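Local coordinates for protein neuroglobin (PDB 4B4Y) that binds a haem with molecular oxygen in its pocket and probably serves in reversible oxygen binding, transport or sensing in nervous tissue, as a neuroglobin, at residues A[18-23]-A[131-136]. Numbering follows the deposited sequence.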
# COMPACT_ATOMS: atom_id res chain seq x y z
N MET A 18 16.50 -8.49 -24.37
CA MET A 18 17.58 -7.53 -24.04
C MET A 18 17.70 -6.48 -25.12
O MET A 18 17.86 -5.28 -24.82
CB MET A 18 18.94 -8.24 -23.83
CG MET A 18 18.91 -8.93 -22.54
SD MET A 18 19.20 -7.69 -21.29
CE MET A 18 20.06 -8.80 -20.18
N GLU A 19 17.51 -6.88 -26.37
CA GLU A 19 17.57 -5.86 -27.39
C GLU A 19 16.40 -4.81 -27.20
O GLU A 19 16.60 -3.61 -27.45
CB GLU A 19 17.45 -6.56 -28.70
CG GLU A 19 17.31 -5.74 -29.93
CD GLU A 19 17.05 -6.69 -31.14
OE1 GLU A 19 17.73 -7.77 -31.28
OE2 GLU A 19 16.17 -6.39 -31.97
N ASP A 20 15.22 -5.23 -26.71
CA ASP A 20 14.20 -4.16 -26.46
C ASP A 20 14.44 -3.44 -25.14
O ASP A 20 14.16 -2.25 -25.04
CB ASP A 20 12.77 -4.70 -26.57
CG ASP A 20 12.50 -5.34 -27.93
OD1 ASP A 20 13.05 -4.81 -28.96
OD2 ASP A 20 11.72 -6.34 -27.96
N VAL A 21 14.93 -4.14 -24.13
CA VAL A 21 15.32 -3.42 -22.93
C VAL A 21 16.24 -2.22 -23.24
O VAL A 21 15.98 -1.12 -22.74
CB VAL A 21 15.93 -4.34 -21.91
CG1 VAL A 21 16.52 -3.56 -20.76
CG2 VAL A 21 14.84 -5.27 -21.37
N GLN A 22 17.21 -2.37 -24.15
CA GLN A 22 18.07 -1.22 -24.45
C GLN A 22 17.32 -0.07 -25.00
O GLN A 22 17.71 1.07 -24.76
CB GLN A 22 19.11 -1.54 -25.55
CG GLN A 22 20.28 -2.34 -25.16
CD GLN A 22 21.42 -2.16 -26.26
OE1 GLN A 22 21.37 -1.22 -27.09
NE2 GLN A 22 22.38 -3.06 -26.26
N VAL A 23 16.34 -0.36 -25.89
CA VAL A 23 15.53 0.72 -26.51
C VAL A 23 14.75 1.41 -25.42
O VAL A 23 14.67 2.66 -25.39
CB VAL A 23 14.56 0.14 -27.64
CG1 VAL A 23 13.60 1.18 -28.05
CG2 VAL A 23 15.42 -0.39 -28.87
N ALA A 131 10.13 -1.65 -37.89
CA ALA A 131 11.11 -2.60 -38.51
C ALA A 131 11.64 -3.67 -37.53
O ALA A 131 11.74 -4.85 -37.87
CB ALA A 131 12.29 -1.78 -39.17
N LYS A 132 11.82 -3.31 -36.27
CA LYS A 132 12.28 -4.31 -35.33
C LYS A 132 11.23 -5.18 -34.68
O LYS A 132 11.55 -6.24 -34.18
CB LYS A 132 13.07 -3.61 -34.22
CG LYS A 132 14.43 -2.97 -34.75
CD LYS A 132 15.52 -4.04 -34.67
CE LYS A 132 16.91 -3.48 -35.07
NZ LYS A 132 17.58 -4.43 -36.04
N TRP A 133 9.97 -4.77 -34.61
CA TRP A 133 9.01 -5.60 -33.86
C TRP A 133 8.64 -6.81 -34.70
O TRP A 133 8.56 -6.70 -35.91
CB TRP A 133 7.76 -4.75 -33.46
CG TRP A 133 6.82 -5.56 -32.61
CD1 TRP A 133 5.59 -6.03 -32.97
CD2 TRP A 133 7.05 -6.04 -31.27
NE1 TRP A 133 5.03 -6.72 -31.95
CE2 TRP A 133 5.91 -6.74 -30.89
CE3 TRP A 133 8.06 -5.84 -30.34
CZ2 TRP A 133 5.76 -7.32 -29.60
CZ3 TRP A 133 7.96 -6.42 -29.12
CH2 TRP A 133 6.79 -7.19 -28.75
N SER A 134 8.39 -7.98 -34.11
CA SER A 134 8.17 -9.12 -34.94
C SER A 134 7.36 -10.09 -34.14
O SER A 134 7.28 -9.99 -32.91
CB SER A 134 9.56 -9.81 -35.28
OG SER A 134 10.08 -10.41 -34.09
N GLU A 135 6.84 -11.10 -34.81
CA GLU A 135 6.12 -12.15 -34.14
C GLU A 135 6.93 -12.85 -33.05
O GLU A 135 6.36 -13.19 -31.96
CB GLU A 135 5.64 -13.22 -35.16
CG GLU A 135 4.80 -14.36 -34.49
CD GLU A 135 4.32 -15.50 -35.47
OE1 GLU A 135 4.63 -15.55 -36.69
OE2 GLU A 135 3.62 -16.38 -34.98
N GLU A 136 8.21 -13.13 -33.34
CA GLU A 136 9.12 -13.78 -32.38
C GLU A 136 9.34 -12.90 -31.17
O GLU A 136 9.40 -13.40 -30.10
CB GLU A 136 10.54 -14.09 -32.99
CG GLU A 136 10.50 -15.20 -34.04
CD GLU A 136 10.14 -14.74 -35.53
OE1 GLU A 136 9.95 -13.51 -35.85
OE2 GLU A 136 10.03 -15.68 -36.37
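The Trp-133 indole meets the carboxylate of Asp-20 at its six-membered edge. OD2 of Asp-20 lies near the ring plane, 3.9 Å from CZ3 of Trp-133. The carboxylate plane is turned 37° from the indole plane, and the two side chains cross at about a right angle. The CB of Trp-133 points away from helix 11-24. CG is anti to the backbone N (chi1 -175°), and the ring's benzene end comes back toward Asp-20. The ring also packs on Val-124 and Val-125 of helix 111-127 and meets the ring of Trp-141 with planes about 45° apart.

OD2 of Asp-20 takes a hydrogen bond from NE1 of Trp-141, its stronger partner, and OD1 forms a salt bridge with Lys-137, which also pairs in this way with OE2 of Glu-19. The buried carboxylate of Asp-20 is thus held through both oxygens, which probably favours its charged form.

In this all-helical globin fold, the contact joins the N-terminal helix 11-24 to the turn leading into the last helix, 135-153. It lies on the periphery, with its centre about 16 Å from the centre of the chain. Ser-134 is the N-cap of the last helix; its OG accepts a hydrogen bond from N of Lys-137.

Glu-19 reaches across beside Asp-20. Its chain is extended. OE2 of Glu-19 touches the aliphatic part of Lys-132, 3.6 Å from CD, and these chains also cross at about a right angle. NZ of Lys-132 stays 4.7 Å from OE2 of Glu-19, not in contact, so any attraction between them is probably weak and long-range.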